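Local coordinates for protein carbohydrate deacetylase Agd3 (Neosartorya fumigata, PDB 6NWZ) that probably removes N-acetyl groups from the exopolysaccharide galactosaminogalactan, a step required for biofilm formation by this fungus, at residues P337-K342 / N459-L464; H245-L250 / A654-G659. One frame throughout, in Å; residues are numbered along the deposited sequence.

Contact 1 of 2, residues P337-K342 / N459-L464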
loop_
_atom_site.group_PDB
_atom_site.type_symbol
_atom_site.label_atom_id
_atom_site.label_comp_id
_atom_site.label_asym_id
_atom_site.label_seq_id
_atom_site.Cartn_x
_atom_site.Cartn_y
_atom_site.Cartn_z
ATOM N N PRO A 337 -13.108 -21.733 -15.599
ATOM C CA PRO A 337 -13.619 -20.992 -14.443
ATOM C C PRO A 337 -12.473 -20.357 -13.673
ATOM O O PRO A 337 -11.353 -20.870 -13.652
ATOM C CB PRO A 337 -14.323 -22.070 -13.611
ATOM C CG PRO A 337 -14.708 -23.108 -14.602
ATOM C CD PRO A 337 -13.616 -23.116 -15.633
ATOM N N LEU A 338 -12.754 -19.209 -13.062
ATOM C CA LEU A 338 -11.753 -18.566 -12.225
ATOM C C LEU A 338 -11.328 -19.517 -11.109
ATOM O O LEU A 338 -12.109 -20.354 -10.645
ATOM C CB LEU A 338 -12.304 -17.262 -11.642
ATOM C CG LEU A 338 -11.316 -16.121 -11.378
ATOM C CD1 LEU A 338 -10.844 -15.501 -12.679
ATOM C CD2 LEU A 338 -11.932 -15.058 -10.488
ATOM N N GLU A 339 -10.065 -19.399 -10.697
ATOM C CA GLU A 339 -9.487 -20.242 -9.644
ATOM C C GLU A 339 -9.481 -21.722 -10.023
ATOM O O GLU A 339 -9.475 -22.592 -9.149
ATOM C CB GLU A 339 -10.209 -20.061 -8.301
ATOM C CG GLU A 339 -10.696 -18.648 -7.980
ATOM C CD GLU A 339 -9.573 -17.653 -7.797
ATOM O OE1 GLU A 339 -9.845 -16.439 -7.905
ATOM O OE2 GLU A 339 -8.426 -18.082 -7.545
ATOM N N PHE A 340 -9.482 -22.036 -11.316
ATOM C CA PHE A 340 -9.487 -23.429 -11.746
ATOM C C PHE A 340 -8.122 -24.064 -11.498
ATOM O O PHE A 340 -7.106 -23.603 -12.030
ATOM C CB PHE A 340 -9.864 -23.525 -13.221
ATOM C CG PHE A 340 -9.540 -24.849 -13.850
ATOM C CD1 PHE A 340 -10.317 -25.964 -13.594
ATOM C CD2 PHE A 340 -8.452 -24.979 -14.700
ATOM C CE1 PHE A 340 -10.017 -27.186 -14.176
ATOM C CE2 PHE A 340 -8.148 -26.197 -15.285
ATOM C CZ PHE A 340 -8.932 -27.300 -15.022
ATOM N N LYS A 341 -8.102 -25.126 -10.696
ATOM C CA LYS A 341 -6.882 -25.879 -10.419
ATOM C C LYS A 341 -6.774 -27.019 -11.425
ATOM O O LYS A 341 -7.586 -27.951 -11.408
ATOM C CB LYS A 341 -6.890 -26.409 -8.987
ATOM C CG LYS A 341 -5.754 -27.363 -8.662
ATOM C CD LYS A 341 -5.753 -27.704 -7.180
ATOM C CE LYS A 341 -4.912 -28.936 -6.886
ATOM N NZ LYS A 341 -3.513 -28.797 -7.373
ATOM N N LYS A 342 -5.775 -26.950 -12.296
ATOM C CA LYS A 342 -5.620 -27.979 -13.318
ATOM C C LYS A 342 -5.035 -29.242 -12.700
ATOM O O LYS A 342 -4.039 -29.165 -11.971
ATOM C CB LYS A 342 -4.717 -27.499 -14.452
ATOM C CG LYS A 342 -4.789 -28.382 -15.687
ATOM C CD LYS A 342 -3.528 -28.301 -16.528
ATOM C CE LYS A 342 -2.400 -29.103 -15.901
ATOM N NZ LYS A 342 -1.246 -29.273 -16.830
ATOM N N ASN A 459 -5.898 -8.649 -6.289
ATOM C CA ASN A 459 -6.516 -8.420 -4.987
ATOM C C ASN A 459 -8.034 -8.540 -5.003
ATOM O O ASN A 459 -8.639 -8.445 -3.930
ATOM C CB ASN A 459 -6.110 -7.051 -4.443
ATOM C CG ASN A 459 -4.702 -7.048 -3.882
ATOM O OD1 ASN A 459 -3.942 -7.991 -4.091
ATOM N ND2 ASN A 459 -4.346 -5.987 -3.165
ATOM N N THR A 460 -8.665 -8.739 -6.163
ATOM C CA THR A 460 -10.093 -9.039 -6.202
ATOM C C THR A 460 -10.378 -10.519 -5.979
ATOM O O THR A 460 -11.544 -10.898 -5.826
ATOM C CB THR A 460 -10.707 -8.598 -7.537
ATOM O OG1 THR A 460 -10.220 -9.432 -8.595
ATOM C CG2 THR A 460 -10.355 -7.147 -7.844
ATOM N N ARG A 461 -9.343 -11.357 -5.956
ATOM C CA ARG A 461 -9.483 -12.793 -5.740
ATOM C C ARG A 461 -8.860 -13.152 -4.397
ATOM O O ARG A 461 -7.629 -13.295 -4.302
ATOM C CB ARG A 461 -8.815 -13.572 -6.877
ATOM C CG ARG A 461 -9.394 -13.252 -8.251
ATOM C CD ARG A 461 -8.437 -13.603 -9.379
ATOM N NE ARG A 461 -8.141 -15.031 -9.437
ATOM C CZ ARG A 461 -7.284 -15.575 -10.294
ATOM N NH1 ARG A 461 -6.640 -14.805 -11.162
ATOM N NH2 ARG A 461 -7.069 -16.884 -10.284
ATOM N N PRO A 462 -9.656 -13.301 -3.334
ATOM C CA PRO A 462 -9.080 -13.550 -2.001
ATOM C C PRO A 462 -8.189 -14.779 -1.929
ATOM O O PRO A 462 -7.323 -14.848 -1.047
ATOM C CB PRO A 462 -10.322 -13.707 -1.111
ATOM C CG PRO A 462 -11.393 -12.957 -1.825
ATOM C CD PRO A 462 -11.122 -13.168 -3.288
ATOM N N VAL A 463 -8.369 -15.748 -2.828
ATOM C CA VAL A 463 -7.516 -16.932 -2.844
ATOM C C VAL A 463 -6.047 -16.571 -3.039
ATOM O O VAL A 463 -5.162 -17.332 -2.629
ATOM C CB VAL A 463 -7.996 -17.899 -3.948
ATOM C CG1 VAL A 463 -7.380 -19.284 -3.759
ATOM C CG2 VAL A 463 -9.511 -17.976 -3.958
ATOM N N LEU A 464 -5.762 -15.418 -3.646
ATOM C CA LEU A 464 -4.407 -15.025 -4.008
ATOM C C LEU A 464 -3.778 -14.061 -3.010
ATOM O O LEU A 464 -2.715 -13.498 -3.295
ATOM C CB LEU A 464 -4.405 -14.395 -5.404
ATOM C CG LEU A 464 -4.927 -15.287 -6.530
ATOM C CD1 LEU A 464 -4.862 -14.573 -7.872
ATOM C CD2 LEU A 464 -4.142 -16.587 -6.565
#
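E339 and R461 reach for each other from opposite directions and form a salt bridge between two loops of the deacetylase domain. The tight part is the buried arginine. Its NE gives a hydrogen bond to OE1 of E339 at 2.7 Å, nearly straight at 162° and almost in the guanidinium plane, although it meets the carboxylate from above its plane. A weak second bond runs from R461 NH2 to E339 OE2 at 3.3 Å. With the carboxylate and guanidinium planes 60° apart, the pair is skewed rather than flat. L464 CD1 sits 3.5 Å above one face of the guanidinium and L338 CD1 lies over the opposite face; L338 CD2 also packs along the arginine, 3.8 Å from R461 CG. A bend at chi3 (63°) turns the guanidinium back between the leucines. The looser side is the exposed one, where V463 lays CB 3.6 Å from E339 OE2 and L338 forms the margin, its side chain about 8 Å from the zinc ion bound by D335 and E394. E339 stands third in a type II turn, P337 to F340. The opposite charges, with further bonds from H439 to OE2 and from NH1 to the I435 carbonyl, probably favour the ionised forms of both groups.

Contact 2 of 2, residues H245-L250 / A654-G659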
loop_
_atom_site.group_PDB
_atom_site.type_symbol
_atom_site.label_atom_id
_atom_site.label_comp_id
_atom_site.label_asym_id
_atom_site.label_seq_id
_atom_site.Cartn_x
_atom_site.Cartn_y
_atom_site.Cartn_z
ATOM N N HIS A 245 8.659 1.246 10.351
ATOM C CA HIS A 245 9.083 1.799 9.070
ATOM C C HIS A 245 7.890 2.326 8.277
ATOM O O HIS A 245 6.947 1.577 7.995
ATOM C CB HIS A 245 9.832 0.722 8.280
ATOM C CG HIS A 245 10.259 1.147 6.912
ATOM N ND1 HIS A 245 10.988 2.295 6.680
ATOM C CD2 HIS A 245 10.075 0.565 5.703
ATOM C CE1 HIS A 245 11.225 2.408 5.385
ATOM N NE2 HIS A 245 10.682 1.371 4.771
ATOM N N ARG A 246 7.923 3.610 7.910
ATOM C CA ARG A 246 6.844 4.263 7.166
ATOM C C ARG A 246 7.316 4.582 5.752
ATOM O O ARG A 246 8.049 5.554 5.540
ATOM C CB ARG A 246 6.386 5.542 7.864
ATOM C CG ARG A 246 5.280 6.269 7.114
ATOM C CD ARG A 246 5.084 7.683 7.636
ATOM N NE ARG A 246 6.091 8.604 7.115
ATOM C CZ ARG A 246 6.376 9.788 7.651
ATOM N NH1 ARG A 246 5.736 10.202 8.737
ATOM N NH2 ARG A 246 7.308 10.558 7.105
ATOM N N ARG A 247 6.866 3.789 4.781
ATOM C CA ARG A 247 7.199 4.005 3.379
ATOM C C ARG A 247 5.951 3.805 2.530
ATOM O O ARG A 247 5.152 2.904 2.796
ATOM C CB ARG A 247 8.321 3.054 2.933
ATOM C CG ARG A 247 8.533 2.953 1.426
ATOM C CD ARG A 247 9.106 4.230 0.834
ATOM N NE ARG A 247 10.454 4.500 1.324
ATOM C CZ ARG A 247 10.764 5.499 2.144
ATOM N NH1 ARG A 247 9.824 6.338 2.562
ATOM N NH2 ARG A 247 12.019 5.664 2.539
ATOM N N VAL A 248 5.776 4.654 1.517
ATOM C CA VAL A 248 4.683 4.524 0.557
ATOM C C VAL A 248 5.285 4.278 -0.819
ATOM O O VAL A 248 6.031 5.122 -1.336
ATOM C CB VAL A 248 3.776 5.763 0.540
ATOM C CG1 VAL A 248 2.745 5.646 -0.578
ATOM C CG2 VAL A 248 3.081 5.921 1.871
ATOM N N ASN A 249 4.971 3.128 -1.408
ATOM C CA ASN A 249 5.432 2.794 -2.748
ATOM C C ASN A 249 4.311 3.030 -3.750
ATOM O O ASN A 249 3.152 2.696 -3.491
ATOM C CB ASN A 249 5.904 1.339 -2.836
ATOM C CG ASN A 249 7.232 1.101 -2.140
ATOM O OD1 ASN A 249 7.355 0.201 -1.307
ATOM N ND2 ASN A 249 8.238 1.900 -2.487
ATOM N N LEU A 250 4.662 3.603 -4.896
ATOM C CA LEU A 250 3.714 3.825 -5.985
ATOM C C LEU A 250 4.241 3.098 -7.222
ATOM O O LEU A 250 4.987 3.668 -8.022
ATOM C CB LEU A 250 3.511 5.307 -6.245
ATOM C CG LEU A 250 2.482 5.633 -7.324
ATOM C CD1 LEU A 250 1.116 5.066 -6.951
ATOM C CD2 LEU A 250 2.419 7.137 -7.561
ATOM N N ALA A 654 22.605 0.000 7.715
ATOM C CA ALA A 654 21.978 0.656 6.574
ATOM C C ALA A 654 20.910 1.632 7.052
ATOM O O ALA A 654 20.056 1.281 7.870
ATOM C CB ALA A 654 21.370 -0.381 5.635
ATOM N N THR A 655 20.960 2.858 6.544
ATOM C CA THR A 655 20.049 3.910 6.970
ATOM C C THR A 655 19.204 4.382 5.795
ATOM O O THR A 655 19.469 4.066 4.634
ATOM C CB THR A 655 20.804 5.100 7.575
ATOM O OG1 THR A 655 21.584 5.739 6.556
ATOM C CG2 THR A 655 21.716 4.636 8.703
ATOM N N GLU A 656 18.182 5.167 6.119
ATOM C CA GLU A 656 17.208 5.601 5.123
ATOM C C GLU A 656 16.532 6.851 5.657
ATOM O O GLU A 656 15.989 6.828 6.767
ATOM C CB GLU A 656 16.193 4.488 4.856
ATOM C CG GLU A 656 15.394 4.622 3.573
ATOM C CD GLU A 656 14.563 3.380 3.280
ATOM O OE1 GLU A 656 14.655 2.400 4.053
ATOM O OE2 GLU A 656 13.820 3.379 2.277
ATOM N N GLN A 657 16.585 7.940 4.889
ATOM C CA GLN A 657 15.969 9.197 5.300
ATOM C C GLN A 657 15.681 10.086 4.097
ATOM O O GLN A 657 16.342 11.112 3.904
ATOM C CB GLN A 657 16.863 9.931 6.301
ATOM C CG GLN A 657 16.154 11.049 7.059
ATOM C CD GLN A 657 17.028 11.676 8.128
ATOM O OE1 GLN A 657 18.166 11.257 8.346
ATOM N NE2 GLN A 657 16.498 12.688 8.801
ATOM N N LEU A 658 14.695 9.705 3.289
ATOM C CA LEU A 658 14.352 10.460 2.090
ATOM C C LEU A 658 13.455 11.638 2.434
ATOM O O LEU A 658 12.567 11.534 3.286
ATOM C CB LEU A 658 13.639 9.564 1.077
ATOM C CG LEU A 658 14.350 8.288 0.644
ATOM C CD1 LEU A 658 13.365 7.364 -0.045
ATOM C CD2 LEU A 658 15.511 8.619 -0.276
ATOM N N GLY A 659 13.681 12.755 1.747
ATOM C CA GLY A 659 12.826 13.917 1.933
ATOM C C GLY A 659 12.817 14.363 3.381
ATOM O O GLY A 659 13.867 14.520 4.015
HETATM O O HOH W 1 12.092 1.267 2.162
HETATM O O HOH W 2 12.773 7.819 3.767
#
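R247 leaves its backbone with CG opposite N (chi1 166°) and then bends at both chi2 and chi3, which swings its guanidinium round to E656; the glutamate comes to meet it on a chain extended beyond CG. Their salt bridge runs from R247 NH2 to E656 OE2 at 2.9 Å. The donor stands well above the carboxylate plane, and the two flat groups are turned 70° to each other. L658 crosses the arginine at about a right angle and lays CD1 over one guanidinium face, 3.4 Å from R247 NH2. Two waters fill in the polar links. One gives a hydrogen bond to E656 OE2 at 2.7 Å and also bonds NE2 of H245 at 3.0 Å; the other accepts from R247 NH2 and from the backbone N of L658, lying in the guanidinium plane. H245 CE1 passes 3.7 Å from E656 OE1, an oblique approach, while the ring packs edge-to-face on W666, whose NE1 bonds that same oxygen. D661 forms a second salt bridge, with R247 NH1. With acids at two of its nitrogens, R247 very likely stays charged, joining the segment that leads into strand 252-257 to the edge strand 654-656 by direct and water-mediated bonds.

How the contacts relate
From the N terminus, the chain first reaches 245-250, the loop between helix 224-237 and strand 252-257. It then runs on through strand 252-257, meeting 337-342 and, 117 residues on, 459-464, where contact 1 closes a loop within the deacetylase domain. Only after more than 400 residues in all does 654-659 come back to 245-250 and close contact 2, so the smaller loop lies within the larger and the two do not cross. Contact 1 ties together two loops of the deacetylase domain, whereas contact 2 joins the loop leading into strand 252-257 to the edge strand of the three-stranded sheet 639-643, 663-667, 654-656. Their centres are 33 Å apart, and they do not touch.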